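Local coordinates for ketosynthase (Streptomyces sp. MSC090213JE08, PDB 6KXD), which belongs to the ishigamide ketosynthase/chain length factor of a type II polyketide synthase and probably takes part in elongating carrier-protein-bound acyl chains, at residues B[228-236]-B[326-337]; B[24-35]-B[90-98]. All coordinates share one frame; numbering follows the deposited sequence.

Contact 1. Residues B[228-236]-B[326-337]; sequences LLGEGCGLF and GDTGAASASFQI
Asp327 meets the chain around Leu229 through its backbone: its N donates to Leu228 O at 2.7 Å, and Gly230 N donates to Asp327 O at 2.9 Å. Together they form a single parallel beta bridge between Leu229 and Asp327. Glycine suits Gly326 because its phi is positive and a beta carbon would strike Leu228 O; at Gly230 one would run into Thr328 CG2.

Beyond the bridge, Phe335 presses its ring tip against the strand. CZ lies 3.6 Å from Cys233 N, Glu231 O sits at the ring edge, and Ala331 CB, from the same segment, lies over one face, 3.7 Å above the plane and offset toward the rim. Although the CB of Phe335 points away from the strand, the ring reaches back to it with CG anti to the carbonyl carbon (chi1 -74°). Glycines suit this close approach: the backbone of Gly232 itself calls for glycine, and a beta carbon there would also hit Phe335 CZ, while one on Gly234 would crowd Ser334 CB. Farther along, Phe236 turns its edge to Ser334 O, 3.1 Å from CZ, while CE1 meets Ile337 CG2 at 3.5 Å, an apolar contact suited to this buried end.

Asp327 OD1 accepts from Gly329 N in an Asx turn, while OD2 forms a salt bridge with Arg178. Farther out, Ser334 OG bonds to Ser204, and the Glu231 carboxylate forms a salt bridge with Arg86. Glu231 O is buried without a polar partner.

The 326-331 loop probably corresponds to the histidine loop of ketosynthases. Helix 332-337 crosses strand 232-236 at 57°, with axes 7.1 Å apart at closest. Strands 20-29 and 199-206 flank this strand, helix 180-193 touches Ala333 and Ile337, and helix 86-99 receives the side chains of Cys233 and Leu235.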
ATOM      1  N   LEU B 228      18.954   8.739 -15.618  1.00 47.36           N
ATOM      2  CA  LEU B 228      19.189   7.367 -15.988  1.00 48.06           C
ATOM      3  C   LEU B 228      18.246   6.484 -15.152  1.00 46.23           C
ATOM      4  O   LEU B 228      18.365   6.449 -13.926  1.00 42.11           O
ATOM      5  CB  LEU B 228      20.641   6.993 -15.708  1.00 47.55           C
ATOM      6  CG  LEU B 228      21.014   5.603 -16.197  1.00 46.83           C
ATOM      7  CD1 LEU B 228      20.589   5.414 -17.650  1.00 47.24           C
ATOM      8  CD2 LEU B 228      22.495   5.307 -16.006  1.00 51.34           C
ATOM      9  N   LEU B 229      17.328   5.788 -15.817  1.00 42.01           N
ATOM     10  CA  LEU B 229      16.310   5.007 -15.094  1.00 45.60           C
ATOM     11  C   LEU B 229      16.631   3.524 -15.262  1.00 46.30           C
ATOM     12  O   LEU B 229      16.990   3.074 -16.336  1.00 46.16           O
ATOM     13  CB  LEU B 229      14.925   5.324 -15.653  1.00 50.02           C
ATOM     14  CG  LEU B 229      14.428   6.738 -15.359  1.00 48.55           C
ATOM     15  CD1 LEU B 229      13.131   7.025 -16.092  1.00 46.41           C
ATOM     16  CD2 LEU B 229      14.254   6.936 -13.852  1.00 49.55           C
ATOM     17  N   GLY B 230      16.403   2.794 -14.179  1.00 38.64           N
ATOM     18  CA  GLY B 230      16.560   1.357 -14.158  1.00 40.13           C
ATOM     19  C   GLY B 230      15.264   0.711 -13.730  1.00 43.41           C
ATOM     20  O   GLY B 230      14.215   1.359 -13.533  1.00 45.98           O
ATOM     21  N   GLU B 231      15.316  -0.603 -13.620  1.00 38.70           N
ATOM     22  CA  GLU B 231      14.132  -1.306 -13.285  1.00 38.33           C
ATOM     23  C   GLU B 231      14.526  -2.628 -12.643  1.00 35.29           C
ATOM     24  O   GLU B 231      15.655  -3.122 -12.795  1.00 37.14           O
ATOM     25  CB  GLU B 231      13.288  -1.557 -14.535  1.00 40.00           C
ATOM     26  CG  GLU B 231      14.009  -2.413 -15.546  1.00 42.47           C
ATOM     27  CD  GLU B 231      13.151  -3.014 -16.659  1.00 42.44           C
ATOM     28  OE1 GLU B 231      11.932  -2.859 -16.602  1.00 40.36           O
ATOM     29  OE2 GLU B 231      13.721  -3.631 -17.582  1.00 42.76           O
ATOM     30  N   GLY B 232      13.519  -3.277 -12.093  1.00 34.99           N
ATOM     31  CA  GLY B 232      13.613  -4.610 -11.771  1.00 35.91           C
ATOM     32  C   GLY B 232      12.898  -4.912 -10.477  1.00 37.19           C
ATOM     33  O   GLY B 232      12.024  -4.174 -10.024  1.00 36.87           O
ATOM     34  N   CYS B 233      13.297  -6.012  -9.853  1.00 36.44           N
ATOM     35  CA  CYS B 233      12.692  -6.440  -8.609  1.00 37.91           C
ATOM     36  C   CYS B 233      13.731  -7.167  -7.761  1.00 37.77           C
ATOM     37  O   CYS B 233      14.469  -8.008  -8.243  1.00 36.64           O
ATOM     38  CB  CYS B 233      11.517  -7.383  -8.855  1.00 34.94           C
ATOM     39  SG  CYS B 233      10.772  -8.118  -7.370  1.00 37.44           S
ATOM     40  N   GLY B 234      13.760  -6.837  -6.476  1.00 35.36           N
ATOM     41  CA  GLY B 234      14.505  -7.566  -5.496  1.00 37.00           C
ATOM     42  C   GLY B 234      13.572  -8.092  -4.455  1.00 35.01           C
ATOM     43  O   GLY B 234      12.636  -7.360  -4.054  1.00 35.55           O
ATOM     44  N   LEU B 235      13.777  -9.358  -4.038  1.00 34.14           N
ATOM     45  CA  LEU B 235      12.974 -10.017  -3.049  1.00 33.58           C
ATOM     46  C   LEU B 235      13.848 -10.788  -2.063  1.00 32.92           C
ATOM     47  O   LEU B 235      14.922 -11.290  -2.463  1.00 37.93           O
ATOM     48  CB  LEU B 235      12.052 -11.062  -3.677  1.00 38.51           C
ATOM     49  CG  LEU B 235      10.983 -10.572  -4.642  1.00 41.67           C
ATOM     50  CD1 LEU B 235      10.248 -11.783  -5.197  1.00 38.97           C
ATOM     51  CD2 LEU B 235      10.001  -9.632  -3.942  1.00 41.66           C
ATOM     52  N   PHE B 236      13.363 -10.822  -0.829  1.00 35.96           N
ATOM     53  CA  PHE B 236      13.986 -11.476   0.300  1.00 36.12           C
ATOM     54  C   PHE B 236      13.025 -12.451   0.937  1.00 38.90           C
ATOM     55  O   PHE B 236      11.816 -12.180   1.052  1.00 36.33           O
ATOM     56  CB  PHE B 236      14.415 -10.455   1.346  1.00 36.13           C
ATOM     57  CG  PHE B 236      15.204  -9.391   0.677  1.00 35.69           C
ATOM     58  CD1 PHE B 236      16.517  -9.651   0.275  1.00 36.98           C
ATOM     59  CD2 PHE B 236      14.607  -8.193   0.354  1.00 36.45           C
ATOM     60  CE1 PHE B 236      17.239  -8.679  -0.389  1.00 37.32           C
ATOM     61  CE2 PHE B 236      15.304  -7.249  -0.379  1.00 39.08           C
ATOM     62  CZ  PHE B 236      16.620  -7.503  -0.747  1.00 42.83           C
ATOM     63  N   GLY B 326      21.191   2.845 -12.582  1.00 42.51           N
ATOM     64  CA  GLY B 326      20.253   3.894 -12.751  1.00 42.10           C
ATOM     65  C   GLY B 326      19.402   4.066 -11.513  1.00 46.18           C
ATOM     66  O   GLY B 326      19.622   3.405 -10.481  1.00 44.29           O
ATOM     67  N   ASP B 327      18.440   4.975 -11.620  1.00 45.18           N
ATOM     68  CA  ASP B 327      17.468   5.214 -10.604  1.00 43.06           C
ATOM     69  C   ASP B 327      16.442   4.099 -10.738  1.00 43.23           C
ATOM     70  O   ASP B 327      15.686   4.118 -11.709  1.00 41.93           O
ATOM     71  CB  ASP B 327      16.811   6.593 -10.731  1.00 44.34           C
ATOM     72  CG  ASP B 327      15.796   6.901  -9.640  1.00 48.35           C
ATOM     73  OD1 ASP B 327      15.611   6.055  -8.739  1.00 49.23           O
ATOM     74  OD2 ASP B 327      15.208   7.980  -9.676  1.00 49.12           O
ATOM     75  N   THR B 328      16.510   3.096  -9.847  1.00 38.39           N
ATOM     76  CA  THR B 328      15.625   1.931  -9.985  1.00 37.72           C
ATOM     77  C   THR B 328      14.326   2.137  -9.211  1.00 38.55           C
ATOM     78  O   THR B 328      13.512   1.208  -9.072  1.00 37.90           O
ATOM     79  CB  THR B 328      16.334   0.650  -9.536  1.00 41.12           C
ATOM     80  OG1 THR B 328      16.736   0.783  -8.160  1.00 40.83           O
ATOM     81  CG2 THR B 328      17.528   0.365 -10.409  1.00 42.70           C
ATOM     82  N   GLY B 329      14.060   3.356  -8.740  1.00 38.53           N
ATOM     83  CA  GLY B 329      12.735   3.627  -8.234  1.00 37.30           C
ATOM     84  C   GLY B 329      12.448   2.752  -7.028  1.00 37.43           C
ATOM     85  O   GLY B 329      13.276   2.644  -6.114  1.00 36.23           O
ATOM     86  N   ALA B 330      11.275   2.108  -7.018  1.00 36.18           N
ATOM     87  CA  ALA B 330      10.851   1.312  -5.886  1.00 37.41           C
ATOM     88  C   ALA B 330      11.812   0.147  -5.636  1.00 35.05           C
ATOM     89  O   ALA B 330      11.806  -0.391  -4.523  1.00 37.20           O
ATOM     90  CB  ALA B 330       9.433   0.814  -6.052  1.00 33.85           C
ATOM     91  N   ALA B 331      12.510  -0.311  -6.675  1.00 33.74           N
ATOM     92  CA  ALA B 331      13.388  -1.438  -6.510  1.00 38.76           C
ATOM     93  C   ALA B 331      14.588  -1.027  -5.645  1.00 37.72           C
ATOM     94  O   ALA B 331      15.237  -1.887  -5.076  1.00 36.89           O
ATOM     95  CB  ALA B 331      13.835  -2.001  -7.836  1.00 38.92           C
ATOM     96  N   SER B 332      14.862   0.283  -5.590  1.00 36.91           N
ATOM     97  CA  SER B 332      16.092   0.771  -4.989  1.00 38.44           C
ATOM     98  C   SER B 332      16.477   0.034  -3.703  1.00 36.80           C
ATOM     99  O   SER B 332      17.561  -0.489  -3.676  1.00 37.14           O
ATOM    100  CB  SER B 332      16.055   2.263  -4.793  1.00 43.93           C
ATOM    101  OG  SER B 332      17.327   2.648  -4.356  1.00 51.95           O
ATOM    102  N   ALA B 333      15.675   0.093  -2.623  1.00 34.93           N
ATOM    103  CA  ALA B 333      16.179  -0.355  -1.324  1.00 36.44           C
ATOM    104  C   ALA B 333      16.392  -1.862  -1.347  1.00 37.83           C
ATOM    105  O   ALA B 333      17.242  -2.353  -0.665  1.00 36.14           O
ATOM    106  CB  ALA B 333      15.292   0.049  -0.167  1.00 37.70           C
ATOM    107  N   SER B 334      15.590  -2.581  -2.149  1.00 37.35           N
ATOM    108  CA  SER B 334      15.770  -4.008  -2.246  1.00 36.60           C
ATOM    109  C   SER B 334      17.091  -4.328  -2.959  1.00 38.08           C
ATOM    110  O   SER B 334      17.818  -5.237  -2.562  1.00 38.04           O
ATOM    111  CB  SER B 334      14.560  -4.635  -2.930  1.00 36.47           C
ATOM    112  OG  SER B 334      13.423  -4.431  -2.149  1.00 37.93           O
ATOM    113  N   PHE B 335      17.402  -3.589  -4.016  1.00 37.05           N
ATOM    114  CA  PHE B 335      18.670  -3.742  -4.708  1.00 35.86           C
ATOM    115  C   PHE B 335      19.800  -3.373  -3.756  1.00 34.49           C
ATOM    116  O   PHE B 335      20.801  -4.067  -3.724  1.00 37.58           O
ATOM    117  CB  PHE B 335      18.737  -2.922  -5.969  1.00 33.01           C
ATOM    118  CG  PHE B 335      17.925  -3.444  -7.114  1.00 32.74           C
ATOM    119  CD1 PHE B 335      17.380  -4.717  -7.075  1.00 39.66           C
ATOM    120  CD2 PHE B 335      17.749  -2.682  -8.234  1.00 37.22           C
ATOM    121  CE1 PHE B 335      16.647  -5.199  -8.145  1.00 38.02           C
ATOM    122  CE2 PHE B 335      17.006  -3.158  -9.298  1.00 37.53           C
ATOM    123  CZ  PHE B 335      16.501  -4.430  -9.260  1.00 39.68           C
ATOM    124  N   GLN B 336      19.547  -2.411  -2.860  1.00 34.68           N
ATOM    125  CA  GLN B 336      20.594  -2.005  -1.916  1.00 36.25           C
ATOM    126  C   GLN B 336      20.923  -3.119  -0.913  1.00 36.45           C
ATOM    127  O   GLN B 336      22.103  -3.428  -0.687  1.00 38.04           O
ATOM    128  CB  GLN B 336      20.202  -0.716  -1.209  1.00 37.90           C
ATOM    129  CG  GLN B 336      20.238   0.444  -2.171  1.00 38.26           C
ATOM    130  CD  GLN B 336      19.495   1.607  -1.587  1.00 39.40           C
ATOM    131  OE1 GLN B 336      18.488   2.047  -2.098  1.00 41.75           O
ATOM    132  NE2 GLN B 336      20.004   2.103  -0.488  1.00 37.21           N
ATOM    133  N   ILE B 337      19.875  -3.714  -0.348  1.00 35.94           N
ATOM    134  CA  ILE B 337      19.993  -4.806   0.550  1.00 36.42           C
ATOM    135  C   ILE B 337      20.628  -5.980  -0.200  1.00 37.29           C
ATOM    136  O   ILE B 337      21.552  -6.570   0.285  1.00 37.79           O
ATOM    137  CB  ILE B 337      18.644  -5.156   1.182  1.00 36.68           C
ATOM    138  CG1 ILE B 337      18.152  -4.041   2.114  1.00 36.40           C
ATOM    139  CG2 ILE B 337      18.783  -6.472   1.907  1.00 37.53           C
ATOM    140  CD1 ILE B 337      16.755  -4.227   2.603  1.00 40.90           C
TER

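Contact 2. Residues B[24-35]-B[90-98]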
ATOM      1  N   GLY B  24      17.248 -15.765   2.221  1.00 38.13           N
ATOM      2  CA  GLY B  24      17.323 -15.937   0.812  1.00 42.17           C
ATOM      3  C   GLY B  24      16.971 -14.637   0.105  1.00 34.90           C
ATOM      4  O   GLY B  24      16.323 -13.794   0.698  1.00 36.83           O
ATOM      5  N   TRP B  25      17.398 -14.540  -1.139  1.00 38.37           N
ATOM      6  CA  TRP B  25      17.077 -13.396  -1.942  1.00 39.57           C
ATOM      7  C   TRP B  25      17.132 -13.737  -3.404  1.00 39.68           C
ATOM      8  O   TRP B  25      17.698 -14.750  -3.834  1.00 37.25           O
ATOM      9  CB  TRP B  25      17.991 -12.231  -1.626  1.00 39.41           C
ATOM     10  CG  TRP B  25      19.435 -12.438  -1.907  1.00 38.46           C
ATOM     11  CD1 TRP B  25      20.349 -13.123  -1.159  1.00 41.64           C
ATOM     12  CD2 TRP B  25      20.137 -11.940  -3.051  1.00 39.93           C
ATOM     13  NE1 TRP B  25      21.581 -13.047  -1.738  1.00 44.34           N
ATOM     14  CE2 TRP B  25      21.486 -12.344  -2.904  1.00 42.75           C
ATOM     15  CE3 TRP B  25      19.772 -11.172  -4.157  1.00 40.70           C
ATOM     16  CZ2 TRP B  25      22.457 -12.022  -3.848  1.00 46.79           C
ATOM     17  CZ3 TRP B  25      20.732 -10.865  -5.098  1.00 42.47           C
ATOM     18  CH2 TRP B  25      22.057 -11.284  -4.936  1.00 45.37           C
ATOM     19  N   SER B  26      16.516 -12.838  -4.160  1.00 33.17           N
ATOM     20  CA  SER B  26      16.452 -12.948  -5.537  1.00 36.34           C
ATOM     21  C   SER B  26      16.383 -11.552  -6.117  1.00 35.32           C
ATOM     22  O   SER B  26      15.996 -10.608  -5.425  1.00 38.65           O
ATOM     23  CB  SER B  26      15.263 -13.759  -5.950  1.00 43.66           C
ATOM     24  OG  SER B  26      15.403 -14.106  -7.321  1.00 52.29           O
ATOM     25  N   ALA B  27      16.746 -11.455  -7.375  1.00 36.73           N
ATOM     26  CA  ALA B  27      16.714 -10.205  -8.063  1.00 39.16           C
ATOM     27  C   ALA B  27      16.604 -10.436  -9.558  1.00 42.36           C
ATOM     28  O   ALA B  27      17.164 -11.361 -10.127  1.00 44.08           O
ATOM     29  CB  ALA B  27      17.934  -9.379  -7.768  1.00 40.27           C
ATOM     30  N   VAL B  28      15.871  -9.530 -10.183  1.00 36.17           N
ATOM     31  CA  VAL B  28      15.850  -9.395 -11.575  1.00 38.19           C
ATOM     32  C   VAL B  28      16.156  -7.923 -11.757  1.00 38.21           C
ATOM     33  O   VAL B  28      15.502  -7.081 -11.159  1.00 36.33           O
ATOM     34  CB  VAL B  28      14.482  -9.754 -12.185  1.00 38.79           C
ATOM     35  CG1 VAL B  28      14.475  -9.509 -13.679  1.00 42.29           C
ATOM     36  CG2 VAL B  28      14.058 -11.177 -11.858  1.00 42.34           C
ATOM     37  N   SER B  29      17.212  -7.639 -12.477  1.00 34.75           N
ATOM     38  CA  SER B  29      17.781  -6.333 -12.385  1.00 37.21           C
ATOM     39  C   SER B  29      18.475  -5.965 -13.689  1.00 42.59           C
ATOM     40  O   SER B  29      18.578  -6.780 -14.605  1.00 41.91           O
ATOM     41  CB  SER B  29      18.764  -6.320 -11.237  1.00 35.49           C
ATOM     42  OG  SER B  29      19.968  -6.934 -11.662  1.00 39.29           O
ATOM     43  N   PRO B  30      18.988  -4.721 -13.817  1.00 40.57           N
ATOM     44  CA  PRO B  30      19.731  -4.359 -15.020  1.00 41.77           C
ATOM     45  C   PRO B  30      21.011  -5.185 -15.225  1.00 42.14           C
ATOM     46  O   PRO B  30      21.531  -5.135 -16.309  1.00 42.29           O
ATOM     47  CB  PRO B  30      20.052  -2.870 -14.822  1.00 43.25           C
ATOM     48  CG  PRO B  30      18.960  -2.412 -13.859  1.00 40.88           C
ATOM     49  CD  PRO B  30      18.769  -3.576 -12.921  1.00 42.02           C
ATOM     50  N   TYR B  31      21.420  -5.970 -14.213  1.00 39.35           N
ATOM     51  CA  TYR B  31      22.488  -6.940 -14.319  1.00 43.52           C
ATOM     52  C   TYR B  31      22.042  -8.224 -14.999  1.00 46.71           C
ATOM     53  O   TYR B  31      22.889  -8.939 -15.465  1.00 49.21           O
ATOM     54  CB  TYR B  31      23.049  -7.294 -12.953  1.00 43.11           C
ATOM     55  CG  TYR B  31      23.852  -6.162 -12.374  1.00 44.33           C
ATOM     56  CD1 TYR B  31      24.782  -5.512 -13.171  1.00 50.43           C
ATOM     57  CD2 TYR B  31      23.719  -5.761 -11.060  1.00 48.33           C
ATOM     58  CE1 TYR B  31      25.542  -4.471 -12.681  1.00 50.26           C
ATOM     59  CE2 TYR B  31      24.489  -4.723 -10.546  1.00 51.55           C
ATOM     60  CZ  TYR B  31      25.402  -4.075 -11.367  1.00 52.29           C
ATOM     61  OH  TYR B  31      26.184  -3.031 -10.946  1.00 55.48           O
ATOM     62  N   GLY B  32      20.735  -8.488 -15.031  1.00 42.89           N
ATOM     63  CA  GLY B  32      20.231  -9.667 -15.663  1.00 43.67           C
ATOM     64  C   GLY B  32      19.166 -10.324 -14.833  1.00 44.48           C
ATOM     65  O   GLY B  32      18.649  -9.757 -13.876  1.00 41.26           O
ATOM     66  N   ILE B  33      18.825 -11.553 -15.199  1.00 46.91           N
ATOM     67  CA  ILE B  33      17.847 -12.260 -14.461  1.00 44.65           C
ATOM     68  C   ILE B  33      18.522 -13.148 -13.430  1.00 47.56           C
ATOM     69  O   ILE B  33      19.232 -14.063 -13.772  1.00 61.19           O
ATOM     70  CB  ILE B  33      16.973 -13.084 -15.405  1.00 54.13           C
ATOM     71  CG1 ILE B  33      16.342 -12.188 -16.464  1.00 57.56           C
ATOM     72  CG2 ILE B  33      15.955 -13.853 -14.580  1.00 57.23           C
ATOM     73  CD1 ILE B  33      15.551 -12.917 -17.497  1.00 56.44           C
ATOM     74  N   GLY B  34      18.197 -12.943 -12.163  1.00 46.69           N
ATOM     75  CA  GLY B  34      18.571 -13.842 -11.165  1.00 45.56           C
ATOM     76  C   GLY B  34      19.557 -13.225 -10.228  1.00 45.99           C
ATOM     77  O   GLY B  34      20.238 -12.255 -10.607  1.00 44.19           O
ATOM     78  N   ARG B  35      19.577 -13.785  -9.015  1.00 49.12           N
ATOM     79  CA  ARG B  35      20.461 -13.455  -7.939  1.00 52.12           C
ATOM     80  C   ARG B  35      21.911 -13.508  -8.437  1.00 53.95           C
ATOM     81  O   ARG B  35      22.696 -12.633  -8.109  1.00 49.48           O
ATOM     82  CB  ARG B  35      20.221 -14.426  -6.780  1.00 49.85           C
ATOM     83  CG  ARG B  35      21.348 -14.551  -5.770  1.00 60.34           C
ATOM     84  CD  ARG B  35      20.977 -15.423  -4.577  1.00 62.03           C
ATOM     85  NE  ARG B  35      20.098 -16.525  -4.945  1.00 73.72           N
ATOM     86  CZ  ARG B  35      20.475 -17.653  -5.551  1.00 78.69           C
ATOM     87  NH1 ARG B  35      21.755 -17.984  -5.649  1.00 81.56           N
ATOM     88  NH2 ARG B  35      19.551 -18.440  -6.074  1.00 79.31           N
ATOM     89  N   LEU B  90       8.224  -8.894 -13.620  1.00 36.57           N
ATOM     90  CA  LEU B  90       9.487  -8.856 -12.907  1.00 38.60           C
ATOM     91  C   LEU B  90       9.368  -9.483 -11.523  1.00 34.34           C
ATOM     92  O   LEU B  90      10.303 -10.175 -11.058  1.00 35.37           O
ATOM     93  CB  LEU B  90       9.911  -7.408 -12.755  1.00 37.40           C
ATOM     94  CG  LEU B  90      10.362  -6.754 -14.051  1.00 37.96           C
ATOM     95  CD1 LEU B  90      10.387  -5.264 -13.813  1.00 39.06           C
ATOM     96  CD2 LEU B  90      11.692  -7.279 -14.515  1.00 40.22           C
ATOM     97  N   ALA B  91       8.278  -9.157 -10.823  1.00 32.59           N
ATOM     98  CA  ALA B  91       8.002  -9.676  -9.503  1.00 34.95           C
ATOM     99  C   ALA B  91       7.899 -11.192  -9.582  1.00 36.99           C
ATOM    100  O   ALA B  91       8.417 -11.908  -8.696  1.00 34.35           O
ATOM    101  CB  ALA B  91       6.738  -9.114  -8.928  1.00 37.44           C
ATOM    102  N   LEU B  92       7.221 -11.679 -10.632  1.00 34.93           N
ATOM    103  CA  LEU B  92       6.974 -13.156 -10.702  1.00 36.39           C
ATOM    104  C   LEU B  92       8.291 -13.883 -10.932  1.00 36.07           C
ATOM    105  O   LEU B  92       8.519 -14.906 -10.282  1.00 36.58           O
ATOM    106  CB  LEU B  92       5.972 -13.517 -11.790  1.00 36.52           C
ATOM    107  CG  LEU B  92       4.549 -13.027 -11.539  1.00 34.50           C
ATOM    108  CD1 LEU B  92       3.598 -13.478 -12.643  1.00 36.08           C
ATOM    109  CD2 LEU B  92       4.035 -13.456 -10.196  1.00 33.71           C
ATOM    110  N   VAL B  93       9.102 -13.352 -11.835  1.00 35.41           N
ATOM    111  CA  VAL B  93      10.369 -13.974 -12.134  1.00 38.04           C
ATOM    112  C   VAL B  93      11.230 -13.912 -10.877  1.00 39.15           C
ATOM    113  O   VAL B  93      11.829 -14.882 -10.492  1.00 36.00           O
ATOM    114  CB  VAL B  93      11.076 -13.354 -13.338  1.00 35.57           C
ATOM    115  CG1 VAL B  93      12.471 -13.977 -13.493  1.00 40.66           C
ATOM    116  CG2 VAL B  93      10.271 -13.555 -14.607  1.00 40.18           C
ATOM    117  N   ALA B  94      11.158 -12.801 -10.157  1.00 35.05           N
ATOM    118  CA  ALA B  94      11.948 -12.726  -8.961  1.00 38.39           C
ATOM    119  C   ALA B  94      11.459 -13.754  -7.937  1.00 36.78           C
ATOM    120  O   ALA B  94      12.267 -14.339  -7.197  1.00 38.51           O
ATOM    121  CB  ALA B  94      11.930 -11.330  -8.397  1.00 38.18           C
ATOM    122  N   SER B  95      10.127 -13.950  -7.856  1.00 35.14           N
ATOM    123  CA  SER B  95       9.545 -14.854  -6.877  1.00 34.93           C
ATOM    124  C   SER B  95      10.046 -16.274  -7.122  1.00 33.00           C
ATOM    125  O   SER B  95      10.216 -16.990  -6.168  1.00 36.76           O
ATOM    126  CB  SER B  95       8.038 -14.811  -6.807  1.00 34.18           C
ATOM    127  OG  SER B  95       7.407 -15.349  -7.941  1.00 39.22           O
ATOM    128  N   ASP B  96      10.135 -16.650  -8.387  1.00 37.56           N
ATOM    129  CA  ASP B  96      10.631 -17.960  -8.779  1.00 36.68           C
ATOM    130  C   ASP B  96      12.084 -18.148  -8.334  1.00 38.31           C
ATOM    131  O   ASP B  96      12.427 -19.212  -7.809  1.00 38.11           O
ATOM    132  CB  ASP B  96      10.546 -18.144 -10.285  1.00 36.65           C
ATOM    133  CG  ASP B  96       9.153 -18.515 -10.763  1.00 40.23           C
ATOM    134  OD1 ASP B  96       8.212 -18.452  -9.945  1.00 41.73           O
ATOM    135  OD2 ASP B  96       9.035 -18.815 -11.965  1.00 44.32           O
ATOM    136  N   GLY B  97      12.912 -17.117  -8.521  1.00 36.39           N
ATOM    137  CA  GLY B  97      14.325 -17.149  -8.072  1.00 40.41           C
ATOM    138  C   GLY B  97      14.410 -17.323  -6.571  1.00 41.61           C
ATOM    139  O   GLY B  97      15.330 -17.948  -6.048  1.00 40.94           O
ATOM    140  N   LEU B  98      13.442 -16.752  -5.844  1.00 38.03           N
ATOM    141  CA  LEU B  98      13.466 -16.799  -4.425  1.00 38.56           C
ATOM    142  C   LEU B  98      13.019 -18.168  -3.915  1.00 40.33           C
ATOM    143  O   LEU B  98      13.666 -18.713  -3.071  1.00 38.20           O
ATOM    144  CB  LEU B  98      12.584 -15.710  -3.843  1.00 38.59           C
ATOM    145  CG  LEU B  98      12.704 -15.549  -2.341  1.00 37.52           C
ATOM    146  CD1 LEU B  98      14.099 -15.041  -2.009  1.00 41.16           C
ATOM    147  CD2 LEU B  98      11.619 -14.618  -1.834  1.00 40.07           C
TER
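Ser26 reaches the helix through its hydroxyl. OG is swung anti to the backbone N (chi1 -167°) and donates to Ala94 O at 3.1 Å, in the carbonyl plane and on a lone pair. That carbonyl also accepts the helical bond from Leu98 N, so two donors grip it. Only a residue without a beta carbon fits here: Gly97 CA lies 3.3 Å from Ser26 OG, and a beta carbon would run into the hydroxyl. Were Ser26 replaced by an alanine, Ala94 O would probably keep just its helical donor, Leu98 N, and a small gap would open beside Gly97.

Val28 fills the next position with a branched side chain that serves two neighbours. Its CG1, anti to the backbone N at chi1 176°, meets Leu90 CD2 at 3.7 Å, while CG2 lies 3.6 Å from Val93 CG1, the two valines crossing at about a right angle. Val93 CG1 also takes Ile33 CG2. At the far end Leu98 lays CD1 against Trp25 CA, 3.4 Å away. On the strand's other side, Arg35 sets CG over the rim of one indole face of Trp25, its NE giving a bent bond to Trp25 O, which lies in the guanidinium plane.

Strands 24-29 and 32-33, joined by a type I turn, form a hairpin whose longer arm packs on helix 90-98 at 147°. This is sheet-on-helix layering, as in the thiolase fold of ketosynthases.

How the contacts relate
Contacts 1 and 2, with centres about 11 Å apart, are joined by neighbouring antiparallel strands. Probable hydrogen bonds run from Cys233 N to Val28 O and from Ser26 N to Leu235 O, both 2.8 Å, and Glu231 O packs 3.1 Å from Pro30 CD. Phe236 points to helix 332-344 and Gly234 lets that helix come close, whereas Cys233 and Leu235 point to helix 86-99, on which Ser26 and Val28 also pack. The sheet is thus sandwiched between helices, consistent with the thiolase fold. In contact 1, the Gly-Asp-Thr-Gly-Ala-Ala run around Asp327 resembles the Gly-His motif of ketosynthases, and Arg178 probably falls at their nucleophilic cysteine, as expected for a chain length factor; contact 2 lies farther from the chain centre.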